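Long-range contacts in 3-dehydroquinate dehydratase (Enterococcus faecalis, PDB 4PH6), which catalyses the cis-dehydration of 3-dehydroquinate to 3-dehydroshikimate through an imine intermediate, the third step of the chorismate pathway: residues L47-L52 against P79-F84; C144-Q149 against I171-V176; P152-I157 against L187-N192; P202-S207 against S224-G229. All blocks are in the same frame, centred on the assembly; numbering follows the deposited sequence.

Four contacts sample a (beta/alpha)8 barrel from its core outward. Interactions 1, 2 and 4 all lie on the eight-stranded sheet, whereas interaction 3 joins two helices of the outer layer, its centre about 18 Å from the centre of the chain. Regular parallel pairing carries interactions 1 and 2, each of which also turns predicted catalytic or substrate-binding side chains into the barrel. Interaction 4 faces the same interior, yet its seventh and eighth strands are joined by one backbone bond and a serine hydroxyl instead of a full ladder. Interaction 3 is mostly apolar; I157 meets I174 of interaction 2, and the hydroxyls of T191 and T205 tie it to interaction 4.

Interaction 1 (L47-L52 against P79-F84); sequences LVEWRL and PLLLTF
W50 and L82 pair across two neighbouring parallel strands of the (beta/alpha)8 barrel, the two strands of a beta-alpha-beta unit whose connection is helix 61-73. The backbone ladder is continuous: V48 N donates to P79 O, L81 N to V48 O, W50 N to L81 O, T83 N to W50 O and L52 N to T83 O. Of these the T83 bond is the longest, at 3.3 Å between T83 N and W50 O, and the final one, 2.8 Å from L52 N to T83 O, carries the pairing just past the end of strand 47-51. E49 CA adds a CH...O contact to L81 O at 3.3 Å.

Apolar packing follows the alternation of the strands. On the face holding W50, L80 and L82, which is turned to helix 61-73, the CD2 methyl of L82 lies 3.5 Å from W50 CE3, while L80 touches V71 and M72. Beyond the strands, L52 CB meets the edge of the F84 ring at CD1, 3.7 Å away.

The opposite face, with E49, L81, R51 and T83, looks into the barrel, where E49 and R51 are predicted to bind 3-dehydroquinate. R51 bends back to a salt bridge with D53. E49 instead reaches along the sheet, CG anti to its backbone N (chi1 177°), and its OE1 accepts from T83 OG1 at 2.7 Å, on the anti side and 27° out of the carboxylate plane.

Interaction 2 (C144-Q149 against I171-V176); sequences CNHDFQ and ICKIAV
K173 and C144 are directly paired in two almost exactly parallel barrel strands, their axes 2° apart. K173 O takes the N-H of N145 at 2.9 Å and also a CH...O contact from C144 CA. The lysine side chain, fully extended with CG anti to its backbone N (chi1 172°), runs past C144 CB into the barrel and brings NZ to H146. There NZ donates to H146 NE2 at 3.0 Å, lying only 1° out of the imidazole plane, so the two predicted catalytic residues, the Schiff-base lysine and the proton donor/acceptor, are directly joined. I174 turns to the other face, where its CD1 lies alongside the amide of N145, 3.6 Å from OD1; that oxygen is hydrogen-bonded to R160 NH1. A175 holds both neighbours of H146: its N donates to N145 O at 2.8 Å and its O accepts from D147 N at 2.9 Å. Its methyl, back on the interior face, sits 3.4 Å from H146 CD2. V176 adds a CH...O contact from its CA to D147 O. Strand 203-207 flanks 171-176 on its other edge, strand 115-119 flanks 140-147, and helix 154-166 covers the face of I174 and N145.

Interaction 3 (P152-I157 against L187-N192); sequences PSQEEI and LLSATN
A190 sets its methyl against the side chain of I157, where helices 154-166 and 181-197 of the barrel's outer layer meet. A190 CB lies 3.7 Å from I157 CG2 and equally near I157 CB, so the methyl rests on the branch point of the isoleucine. The same CG2 approaches L187 CD2 at 4.4 Å, one turn earlier along the partner helix. Q154 closes the outer side of the contact: its chain, with CG anti to the backbone N (chi1 167°) and extended beyond it, passes over A190, CG coming 4.1 Å from A190 CB, and ends with OE1 3.5 Å from S189 CB. Q154 and A190 are also where the two backbones come nearest, their CA atoms 5.1 Å apart.

In the next shell, the amide of Q154 is anchored farther along the partner helix, NE2 donating to E193 OE1. The first turn of helix 154-166 is capped at S153, whose OG accepts from E156 N at 3.2 Å. On the barrel side I157 and L187 pack on I174 and V176 of strand 171-176, and L187 also reaches strand 203-207. S189, L188 and N192 adjoin the second subunit, where N192 ND2 is hydrogen-bonded to T182 of that chain.

Mostly methyl and methylene groups, with the Q154 amide oxygen resting on S189 CB, join these segments by packing alone; the directional bond of Q154 goes on to E193, one residue past 187-192.

Interaction 4 (P202-S207 against S224-G229); sequences PIVTMS and SALTFG
The closure of the barrel, where its seventh and eighth strands come together, is made here by I203, V204 and T205 against S224, A225 and L226. A225 N donates to I203 O at 2.8 Å, a nearly straight bond of 166°. One residue earlier, a side chain takes the place of a backbone acceptor: S224 OG, anti to its backbone N (chi1 -179°), receives the N-H of T205 at 3.0 Å and an angle of 178°. The same hydroxyl lies 3.2 Å from T205 O. In this (beta/alpha)8 barrel strand 226-228 lies next to strand 20-25, L226 packing on K20 and V22, while toward 203-207 the join runs through the residues leading into it. V204 crosses L226 with CG2 3.6 Å from L226 CB and with CG1 3.5 Å from L226 O. V204 also touches K173, the predicted Schiff-base lysine, so this packing borders the active site. At the N-terminal end of strand 203-207, P202 CB meets A225 CB at 4.1 Å. Farther along, a water donates to T205 O at 3.1 Å from its oxygen; its approach to L226 O is too short to be trusted, which leaves a water bridge doubtful. T205 OG1 is hydrogen-bonded to T191 OG1 of helix 181-197.

Interaction 1 (L47-L52 against P79-F84)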
loop_
_atom_site.group_PDB
_atom_site.type_symbol
_atom_site.label_atom_id
_atom_site.label_comp_id
_atom_site.label_asym_id
_atom_site.label_seq_id
_atom_site.Cartn_x
_atom_site.Cartn_y
_atom_site.Cartn_z
ATOM N N LEU A 47 -1.469 15.239 -15.861
ATOM C CA LEU A 47 -1.226 16.662 -15.817
ATOM C C LEU A 47 0.172 17.001 -15.333
ATOM O O LEU A 47 0.947 16.121 -14.982
ATOM C CB LEU A 47 -2.290 17.379 -14.963
ATOM C CG LEU A 47 -2.628 17.090 -13.503
ATOM C CD1 LEU A 47 -3.527 18.210 -12.972
ATOM C CD2 LEU A 47 -3.318 15.740 -13.356
ATOM N N VAL A 48 0.473 18.295 -15.354
ATOM C CA VAL A 48 1.810 18.817 -15.117
ATOM C C VAL A 48 1.770 19.921 -14.072
ATOM O O VAL A 48 0.959 20.842 -14.179
ATOM C CB VAL A 48 2.423 19.388 -16.415
ATOM C CG1 VAL A 48 3.717 20.123 -16.120
ATOM C CG2 VAL A 48 2.618 18.277 -17.436
ATOM N N GLU A 49 2.634 19.836 -13.065
ATOM C CA GLU A 49 2.758 20.911 -12.098
ATOM C C GLU A 49 4.072 21.650 -12.301
ATOM O O GLU A 49 5.150 21.081 -12.138
ATOM C CB GLU A 49 2.669 20.383 -10.663
ATOM C CG GLU A 49 2.875 21.467 -9.614
ATOM C CD GLU A 49 3.083 20.912 -8.199
ATOM O OE1 GLU A 49 2.354 21.353 -7.276
ATOM O OE2 GLU A 49 3.978 20.046 -8.016
ATOM N N TRP A 50 4.000 22.923 -12.654
ATOM C CA TRP A 50 5.226 23.699 -12.731
ATOM C C TRP A 50 5.483 24.328 -11.364
ATOM O O TRP A 50 4.676 25.120 -10.872
ATOM C CB TRP A 50 5.145 24.763 -13.836
ATOM C CG TRP A 50 6.326 25.661 -13.860
ATOM C CD1 TRP A 50 7.584 25.383 -13.404
ATOM C CD2 TRP A 50 6.367 27.012 -14.341
ATOM N NE1 TRP A 50 8.401 26.467 -13.584
ATOM C CE2 TRP A 50 7.676 27.481 -14.156
ATOM C CE3 TRP A 50 5.415 27.865 -14.912
ATOM C CZ2 TRP A 50 8.062 28.766 -14.517
ATOM C CZ3 TRP A 50 5.797 29.133 -15.270
ATOM C CH2 TRP A 50 7.110 29.576 -15.078
ATOM N N ARG A 51 6.585 23.953 -10.728
ATOM C CA ARG A 51 6.918 24.526 -9.428
ATOM C C ARG A 51 7.643 25.868 -9.579
ATOM O O ARG A 51 8.812 25.916 -9.939
ATOM C CB ARG A 51 7.763 23.547 -8.605
ATOM C CG ARG A 51 6.980 22.356 -8.032
ATOM C CD ARG A 51 6.182 22.739 -6.799
ATOM N NE ARG A 51 7.050 23.286 -5.760
ATOM C CZ ARG A 51 7.701 22.555 -4.855
ATOM N NH1 ARG A 51 7.583 21.228 -4.856
ATOM N NH2 ARG A 51 8.469 23.152 -3.951
ATOM N N LEU A 52 6.925 26.943 -9.275
ATOM C CA LEU A 52 7.413 28.314 -9.439
ATOM C C LEU A 52 8.600 28.663 -8.557
ATOM O O LEU A 52 9.477 29.431 -8.961
ATOM C CB LEU A 52 6.278 29.311 -9.156
ATOM C CG LEU A 52 5.135 29.221 -10.163
ATOM C CD1 LEU A 52 4.092 30.279 -9.887
ATOM C CD2 LEU A 52 5.682 29.350 -11.588
ATOM N N PRO A 79 -3.596 19.438 -18.466
ATOM C CA PRO A 79 -3.818 20.548 -17.531
ATOM C C PRO A 79 -2.528 21.028 -16.911
ATOM O O PRO A 79 -1.658 20.223 -16.580
ATOM C CB PRO A 79 -4.736 19.942 -16.465
ATOM C CG PRO A 79 -5.462 18.812 -17.205
ATOM C CD PRO A 79 -4.446 18.268 -18.175
ATOM N N LEU A 80 -2.407 22.341 -16.781
ATOM C CA LEU A 80 -1.255 22.955 -16.153
ATOM C C LEU A 80 -1.619 23.526 -14.783
ATOM O O LEU A 80 -2.377 24.496 -14.670
ATOM C CB LEU A 80 -0.673 24.049 -17.046
ATOM C CG LEU A 80 0.448 24.849 -16.373
ATOM C CD1 LEU A 80 1.578 23.903 -15.903
ATOM C CD2 LEU A 80 0.999 25.924 -17.289
ATOM N N LEU A 81 -1.064 22.888 -13.760
ATOM C CA LEU A 81 -1.107 23.363 -12.386
ATOM C C LEU A 81 0.122 24.221 -12.086
ATOM O O LEU A 81 1.264 23.809 -12.355
ATOM C CB LEU A 81 -1.174 22.171 -11.415
ATOM C CG LEU A 81 -0.994 22.395 -9.912
ATOM C CD1 LEU A 81 -2.100 23.286 -9.315
ATOM C CD2 LEU A 81 -0.914 21.035 -9.149
ATOM N N LEU A 82 -0.113 25.407 -11.532
ATOM C CA LEU A 82 0.975 26.290 -11.120
ATOM C C LEU A 82 1.021 26.352 -9.599
ATOM O O LEU A 82 -0.010 26.507 -8.933
ATOM C CB LEU A 82 0.801 27.689 -11.720
ATOM C CG LEU A 82 0.952 27.807 -13.247
ATOM C CD1 LEU A 82 0.961 29.263 -13.697
ATOM C CD2 LEU A 82 2.204 27.115 -13.731
ATOM N N THR A 83 2.220 26.237 -9.052
ATOM C CA THR A 83 2.410 26.166 -7.605
ATOM C C THR A 83 3.614 26.968 -7.174
ATOM O O THR A 83 4.712 26.712 -7.648
ATOM C CB THR A 83 2.637 24.700 -7.138
ATOM O OG1 THR A 83 1.462 23.912 -7.376
ATOM C CG2 THR A 83 3.017 24.643 -5.673
ATOM N N PHE A 84 3.428 27.927 -6.286
ATOM C CA PHE A 84 4.572 28.481 -5.564
ATOM C C PHE A 84 4.597 27.898 -4.156
ATOM O O PHE A 84 3.880 28.377 -3.279
ATOM C CB PHE A 84 4.527 30.017 -5.503
ATOM C CG PHE A 84 5.819 30.633 -5.023
ATOM C CD1 PHE A 84 6.778 31.061 -5.931
ATOM C CD2 PHE A 84 6.086 30.762 -3.670
ATOM C CE1 PHE A 84 7.981 31.605 -5.496
ATOM C CE2 PHE A 84 7.295 31.309 -3.226
ATOM C CZ PHE A 84 8.238 31.723 -4.141
#

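Interaction 2 (C144-Q149 against I171-V176)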
loop_
_atom_site.group_PDB
_atom_site.type_symbol
_atom_site.label_atom_id
_atom_site.label_comp_id
_atom_site.label_asym_id
_atom_site.label_seq_id
_atom_site.Cartn_x
_atom_site.Cartn_y
_atom_site.Cartn_z
ATOM N N CYS A 144 -4.218 23.759 -0.133
ATOM C CA CYS A 144 -3.273 22.731 0.226
ATOM C C CYS A 144 -2.490 23.042 1.477
ATOM O O CYS A 144 -2.304 24.205 1.855
ATOM C CB CYS A 144 -2.310 22.511 -0.924
ATOM S SG CYS A 144 -1.468 24.020 -1.322
ATOM N N ASN A 145 -2.017 21.978 2.108
ATOM C CA ASN A 145 -1.180 22.121 3.283
ATOM C C ASN A 145 -0.080 21.069 3.282
ATOM O O ASN A 145 -0.296 19.930 2.887
ATOM C CB ASN A 145 -2.028 22.031 4.553
ATOM C CG ASN A 145 -1.188 21.995 5.810
ATOM O OD1 ASN A 145 -1.211 21.022 6.544
ATOM N ND2 ASN A 145 -0.414 23.055 6.044
ATOM N N HIS A 146 1.110 21.468 3.702
ATOM C CA HIS A 146 2.239 20.550 3.764
ATOM C C HIS A 146 2.953 20.672 5.082
ATOM O O HIS A 146 3.342 21.768 5.483
ATOM C CB HIS A 146 3.238 20.829 2.643
ATOM C CG HIS A 146 2.646 20.721 1.278
ATOM N ND1 HIS A 146 1.899 21.728 0.724
ATOM C CD2 HIS A 146 2.677 19.718 0.375
ATOM C CE1 HIS A 146 1.486 21.344 -0.478
ATOM N NE2 HIS A 146 1.959 20.138 -0.713
ATOM N N ASP A 147 3.139 19.539 5.747
ATOM C CA ASP A 147 3.994 19.481 6.921
ATOM C C ASP A 147 5.133 18.523 6.633
ATOM O O ASP A 147 4.914 17.320 6.578
ATOM C CB ASP A 147 3.209 19.026 8.142
ATOM C CG ASP A 147 3.942 19.306 9.444
ATOM O OD1 ASP A 147 5.189 19.206 9.473
ATOM O OD2 ASP A 147 3.267 19.624 10.436
ATOM N N PHE A 148 6.346 19.045 6.463
ATOM C CA PHE A 148 7.469 18.201 6.061
ATOM C C PHE A 148 8.303 17.739 7.247
ATOM O O PHE A 148 9.357 17.122 7.064
ATOM C CB PHE A 148 8.358 18.916 5.023
ATOM C CG PHE A 148 9.107 20.115 5.552
ATOM C CD1 PHE A 148 10.397 19.986 6.055
ATOM C CD2 PHE A 148 8.541 21.384 5.505
ATOM C CE1 PHE A 148 11.100 21.101 6.526
ATOM C CE2 PHE A 148 9.237 22.501 5.977
ATOM C CZ PHE A 148 10.516 22.357 6.487
ATOM N N GLN A 149 7.819 17.999 8.459
ATOM C CA GLN A 149 8.539 17.575 9.660
ATOM C C GLN A 149 7.845 16.435 10.404
ATOM O O GLN A 149 8.505 15.579 10.992
ATOM C CB GLN A 149 8.738 18.761 10.606
ATOM C CG GLN A 149 9.659 19.827 10.045
ATOM C CD GLN A 149 9.738 21.058 10.928
ATOM O OE1 GLN A 149 8.839 21.330 11.731
ATOM N NE2 GLN A 149 10.815 21.818 10.774
ATOM N N ILE A 171 -10.217 21.500 -5.046
ATOM C CA ILE A 171 -9.498 20.293 -4.694
ATOM C C ILE A 171 -8.737 20.558 -3.391
ATOM O O ILE A 171 -8.074 21.588 -3.250
ATOM C CB ILE A 171 -8.541 19.856 -5.824
ATOM C CG1 ILE A 171 -9.326 19.528 -7.105
ATOM C CG2 ILE A 171 -7.722 18.663 -5.405
ATOM C CD1 ILE A 171 -8.440 19.191 -8.299
ATOM N N CYS A 172 -8.880 19.657 -2.425
ATOM C CA CYS A 172 -8.218 19.814 -1.130
ATOM C C CYS A 172 -7.022 18.872 -1.064
ATOM O O CYS A 172 -7.153 17.692 -1.355
ATOM C CB CYS A 172 -9.179 19.515 0.011
ATOM S SG CYS A 172 -10.737 20.409 -0.084
ATOM N N LYS A 173 -5.867 19.398 -0.672
ATOM C CA LYS A 173 -4.641 18.629 -0.679
ATOM C C LYS A 173 -3.861 18.774 0.626
ATOM O O LYS A 173 -3.750 19.867 1.178
ATOM C CB LYS A 173 -3.760 19.052 -1.861
ATOM C CG LYS A 173 -2.369 18.446 -1.874
ATOM C CD LYS A 173 -1.461 19.216 -2.824
ATOM C CE LYS A 173 -0.032 18.706 -2.756
ATOM N NZ LYS A 173 0.938 19.610 -3.430
ATOM N N ILE A 174 -3.311 17.669 1.116
ATOM C CA ILE A 174 -2.448 17.733 2.281
ATOM C C ILE A 174 -1.335 16.705 2.165
ATOM O O ILE A 174 -1.559 15.566 1.775
ATOM C CB ILE A 174 -3.230 17.518 3.613
ATOM C CG1 ILE A 174 -2.334 17.806 4.815
ATOM C CG2 ILE A 174 -3.810 16.110 3.728
ATOM C CD1 ILE A 174 -3.092 17.964 6.130
ATOM N N ALA A 175 -0.123 17.123 2.494
ATOM C CA ALA A 175 1.003 16.213 2.539
ATOM C C ALA A 175 1.595 16.266 3.939
ATOM O O ALA A 175 1.774 17.349 4.507
ATOM C CB ALA A 175 2.053 16.572 1.466
ATOM N N VAL A 176 1.871 15.099 4.508
ATOM C CA VAL A 176 2.452 15.041 5.838
ATOM C C VAL A 176 3.675 14.140 5.844
ATOM O O VAL A 176 3.823 13.285 4.996
ATOM C CB VAL A 176 1.441 14.540 6.863
ATOM C CG1 VAL A 176 0.233 15.494 6.932
ATOM C CG2 VAL A 176 1.010 13.107 6.532
#

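Interaction 3 (P152-I157 against L187-N192)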
loop_
_atom_site.group_PDB
_atom_site.type_symbol
_atom_site.label_atom_id
_atom_site.label_comp_id
_atom_site.label_asym_id
_atom_site.label_seq_id
_atom_site.Cartn_x
_atom_site.Cartn_y
_atom_site.Cartn_z
ATOM N N PRO A 152 0.437 15.305 11.761
ATOM C CA PRO A 152 -0.544 15.737 12.764
ATOM C C PRO A 152 -1.479 14.585 13.099
ATOM O O PRO A 152 -1.468 13.563 12.409
ATOM C CB PRO A 152 -1.308 16.874 12.067
ATOM C CG PRO A 152 -0.492 17.225 10.853
ATOM C CD PRO A 152 0.236 15.975 10.467
ATOM N N SER A 153 -2.290 14.751 14.132
ATOM C CA SER A 153 -3.252 13.723 14.482
ATOM C C SER A 153 -4.222 13.522 13.334
ATOM O O SER A 153 -4.407 14.418 12.498
ATOM C CB SER A 153 -4.020 14.094 15.748
ATOM O OG SER A 153 -4.973 15.096 15.455
ATOM N N GLN A 154 -4.842 12.349 13.297
ATOM C CA GLN A 154 -5.843 12.063 12.291
ATOM C C GLN A 154 -6.931 13.148 12.230
ATOM O O GLN A 154 -7.333 13.558 11.141
ATOM C CB GLN A 154 -6.479 10.703 12.550
ATOM C CG GLN A 154 -7.740 10.486 11.736
ATOM C CD GLN A 154 -8.199 9.045 11.753
ATOM O OE1 GLN A 154 -7.472 8.168 12.207
ATOM N NE2 GLN A 154 -9.392 8.792 11.232
ATOM N N GLU A 155 -7.391 13.607 13.396
ATOM C CA GLU A 155 -8.451 14.597 13.465
ATOM C C GLU A 155 -8.000 15.926 12.873
ATOM O O GLU A 155 -8.774 16.617 12.220
ATOM C CB GLU A 155 -8.922 14.803 14.910
ATOM C CG GLU A 155 -9.568 13.563 15.510
ATOM C CD GLU A 155 -8.535 12.569 16.033
ATOM O OE1 GLU A 155 -7.595 13.007 16.730
ATOM O OE2 GLU A 155 -8.629 11.361 15.715
ATOM N N GLU A 156 -6.744 16.278 13.101
ATOM C CA GLU A 156 -6.228 17.552 12.626
ATOM C C GLU A 156 -6.059 17.545 11.107
ATOM O O GLU A 156 -6.339 18.541 10.454
ATOM C CB GLU A 156 -4.910 17.889 13.334
ATOM C CG GLU A 156 -4.204 19.131 12.824
ATOM C CD GLU A 156 -5.043 20.392 12.934
ATOM O OE1 GLU A 156 -4.792 21.326 12.140
ATOM O OE2 GLU A 156 -5.946 20.446 13.807
ATOM N N ILE A 157 -5.624 16.422 10.549
ATOM C CA ILE A 157 -5.547 16.257 9.096
ATOM C C ILE A 157 -6.945 16.391 8.485
ATOM O O ILE A 157 -7.138 17.086 7.481
ATOM C CB ILE A 157 -4.922 14.898 8.715
ATOM C CG1 ILE A 157 -3.533 14.762 9.359
ATOM C CG2 ILE A 157 -4.841 14.748 7.186
ATOM C CD1 ILE A 157 -2.832 13.428 9.149
ATOM N N LEU A 187 -2.270 9.112 8.330
ATOM C CA LEU A 187 -2.557 9.753 7.050
ATOM C C LEU A 187 -3.583 8.961 6.217
ATOM O O LEU A 187 -4.557 9.532 5.733
ATOM C CB LEU A 187 -1.255 9.944 6.257
ATOM C CG LEU A 187 -1.316 10.739 4.946
ATOM C CD1 LEU A 187 -1.650 9.830 3.762
ATOM C CD2 LEU A 187 -2.312 11.898 5.043
ATOM N N LEU A 188 -3.357 7.662 6.030
ATOM C CA LEU A 188 -4.277 6.850 5.229
ATOM C C LEU A 188 -5.699 6.857 5.809
ATOM O O LEU A 188 -6.663 7.010 5.071
ATOM C CB LEU A 188 -3.759 5.414 5.100
ATOM C CG LEU A 188 -2.481 5.256 4.275
ATOM C CD1 LEU A 188 -1.947 3.838 4.321
ATOM C CD2 LEU A 188 -2.748 5.673 2.842
ATOM N N SER A 189 -5.820 6.712 7.126
ATOM C CA SER A 189 -7.123 6.764 7.809
ATOM C C SER A 189 -7.815 8.124 7.720
ATOM O O SER A 189 -9.026 8.207 7.528
ATOM C CB SER A 189 -6.967 6.406 9.284
ATOM O OG SER A 189 -6.677 5.038 9.434
ATOM N N ALA A 190 -7.033 9.180 7.911
ATOM C CA ALA A 190 -7.516 10.548 7.766
ATOM C C ALA A 190 -8.104 10.745 6.372
ATOM O O ALA A 190 -9.182 11.339 6.202
ATOM C CB ALA A 190 -6.388 11.538 8.018
ATOM N N THR A 191 -7.391 10.226 5.386
ATOM C CA THR A 191 -7.847 10.252 3.997
ATOM C C THR A 191 -9.178 9.510 3.850
ATOM O O THR A 191 -10.110 10.034 3.243
ATOM C CB THR A 191 -6.805 9.619 3.033
ATOM O OG1 THR A 191 -5.564 10.326 3.127
ATOM C CG2 THR A 191 -7.307 9.648 1.574
ATOM N N ASN A 192 -9.263 8.301 4.404
ATOM C CA ASN A 192 -10.489 7.503 4.289
ATOM C C ASN A 192 -11.695 8.156 4.988
ATOM O O ASN A 192 -12.758 8.268 4.397
ATOM C CB ASN A 192 -10.281 6.083 4.842
ATOM C CG ASN A 192 -11.498 5.176 4.599
ATOM O OD1 ASN A 192 -11.855 4.883 3.451
ATOM N ND2 ASN A 192 -12.132 4.728 5.678
#

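Interaction 4 (P202-S207 against S224-G229)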
loop_
_atom_site.group_PDB
_atom_site.type_symbol
_atom_site.label_atom_id
_atom_site.label_comp_id
_atom_site.label_asym_id
_atom_site.label_seq_id
_atom_site.Cartn_x
_atom_site.Cartn_y
_atom_site.Cartn_z
ATOM N N PRO A 202 -13.107 16.657 -4.610
ATOM C CA PRO A 202 -11.965 15.744 -4.580
ATOM C C PRO A 202 -10.912 16.149 -3.551
ATOM O O PRO A 202 -10.693 17.337 -3.320
ATOM C CB PRO A 202 -11.402 15.850 -6.011
ATOM C CG PRO A 202 -12.559 16.200 -6.831
ATOM C CD PRO A 202 -13.356 17.153 -5.978
ATOM N N ILE A 203 -10.268 15.160 -2.945
ATOM C CA ILE A 203 -9.193 15.418 -2.015
ATOM C C ILE A 203 -7.945 14.690 -2.470
ATOM O O ILE A 203 -8.016 13.703 -3.214
ATOM C CB ILE A 203 -9.535 14.985 -0.578
ATOM C CG1 ILE A 203 -9.717 13.473 -0.513
ATOM C CG2 ILE A 203 -10.780 15.717 -0.083
ATOM C CD1 ILE A 203 -9.790 12.933 0.890
ATOM N N VAL A 204 -6.807 15.214 -2.034
ATOM C CA VAL A 204 -5.501 14.711 -2.411
ATOM C C VAL A 204 -4.643 14.623 -1.173
ATOM O O VAL A 204 -4.440 15.621 -0.476
ATOM C CB VAL A 204 -4.814 15.625 -3.432
ATOM C CG1 VAL A 204 -3.397 15.103 -3.775
ATOM C CG2 VAL A 204 -5.679 15.782 -4.685
ATOM N N THR A 205 -4.149 13.435 -0.877
ATOM C CA THR A 205 -3.318 13.268 0.305
ATOM C C THR A 205 -2.102 12.446 -0.000
ATOM O O THR A 205 -2.092 11.648 -0.945
ATOM C CB THR A 205 -4.060 12.574 1.448
ATOM O OG1 THR A 205 -4.255 11.201 1.096
ATOM C CG2 THR A 205 -5.426 13.255 1.725
ATOM N N MET A 206 -1.071 12.631 0.807
ATOM C CA MET A 206 0.078 11.750 0.722
ATOM C C MET A 206 0.902 11.808 1.989
ATOM O O MET A 206 0.981 12.833 2.669
ATOM C CB MET A 206 0.945 12.081 -0.497
ATOM C CG MET A 206 1.681 13.389 -0.416
ATOM S SD MET A 206 1.357 14.374 -1.883
ATOM C CE MET A 206 -0.359 14.777 -1.584
ATOM N N SER A 207 1.463 10.653 2.308
ATOM C CA SER A 207 2.446 10.487 3.351
ATOM C C SER A 207 3.818 10.482 2.678
ATOM O O SER A 207 4.090 9.640 1.816
ATOM C CB SER A 207 2.166 9.191 4.116
ATOM O OG SER A 207 3.160 8.913 5.076
ATOM N N SER A 224 -7.960 9.317 -2.537
ATOM C CA SER A 224 -7.048 10.389 -2.921
ATOM C C SER A 224 -7.044 10.506 -4.449
ATOM O O SER A 224 -6.710 9.549 -5.145
ATOM C CB SER A 224 -5.647 10.105 -2.371
ATOM O OG SER A 224 -4.735 11.136 -2.704
ATOM N N ALA A 225 -7.418 11.669 -4.980
ATOM C CA ALA A 225 -7.693 11.776 -6.415
ATOM C C ALA A 225 -6.492 12.160 -7.298
ATOM O O ALA A 225 -6.560 12.047 -8.529
ATOM C CB ALA A 225 -8.819 12.751 -6.636
ATOM N N LEU A 226 -5.404 12.610 -6.687
ATOM C CA LEU A 226 -4.184 12.900 -7.440
ATOM C C LEU A 226 -2.956 12.284 -6.772
ATOM O O LEU A 226 -2.882 12.182 -5.548
ATOM C CB LEU A 226 -3.984 14.412 -7.600
ATOM C CG LEU A 226 -4.972 15.222 -8.447
ATOM C CD1 LEU A 226 -4.567 16.684 -8.435
ATOM C CD2 LEU A 226 -5.076 14.688 -9.900
ATOM N N THR A 227 -1.998 11.864 -7.583
ATOM C CA THR A 227 -0.743 11.362 -7.063
ATOM C C THR A 227 0.399 11.969 -7.879
ATOM O O THR A 227 0.268 12.205 -9.083
ATOM C CB THR A 227 -0.700 9.801 -7.078
ATOM O OG1 THR A 227 0.547 9.337 -6.549
ATOM C CG2 THR A 227 -0.915 9.237 -8.498
ATOM N N PHE A 228 1.511 12.252 -7.217
ATOM C CA PHE A 228 2.603 12.983 -7.847
ATOM C C PHE A 228 3.769 12.055 -8.162
ATOM O O PHE A 228 4.211 11.276 -7.308
ATOM C CB PHE A 228 3.044 14.141 -6.943
ATOM C CG PHE A 228 2.115 15.342 -6.984
ATOM C CD1 PHE A 228 0.790 15.233 -6.576
ATOM C CD2 PHE A 228 2.574 16.582 -7.417
ATOM C CE1 PHE A 228 -0.057 16.327 -6.611
ATOM C CE2 PHE A 228 1.728 17.681 -7.448
ATOM C CZ PHE A 228 0.417 17.549 -7.047
ATOM N N GLY A 229 4.244 12.118 -9.399
ATOM C CA GLY A 229 5.315 11.254 -9.854
ATOM C C GLY A 229 6.408 12.020 -10.562
ATOM O O GLY A 229 6.131 12.883 -11.404
HETATM O O HOH W 1 -1.266 11.223 -3.853
#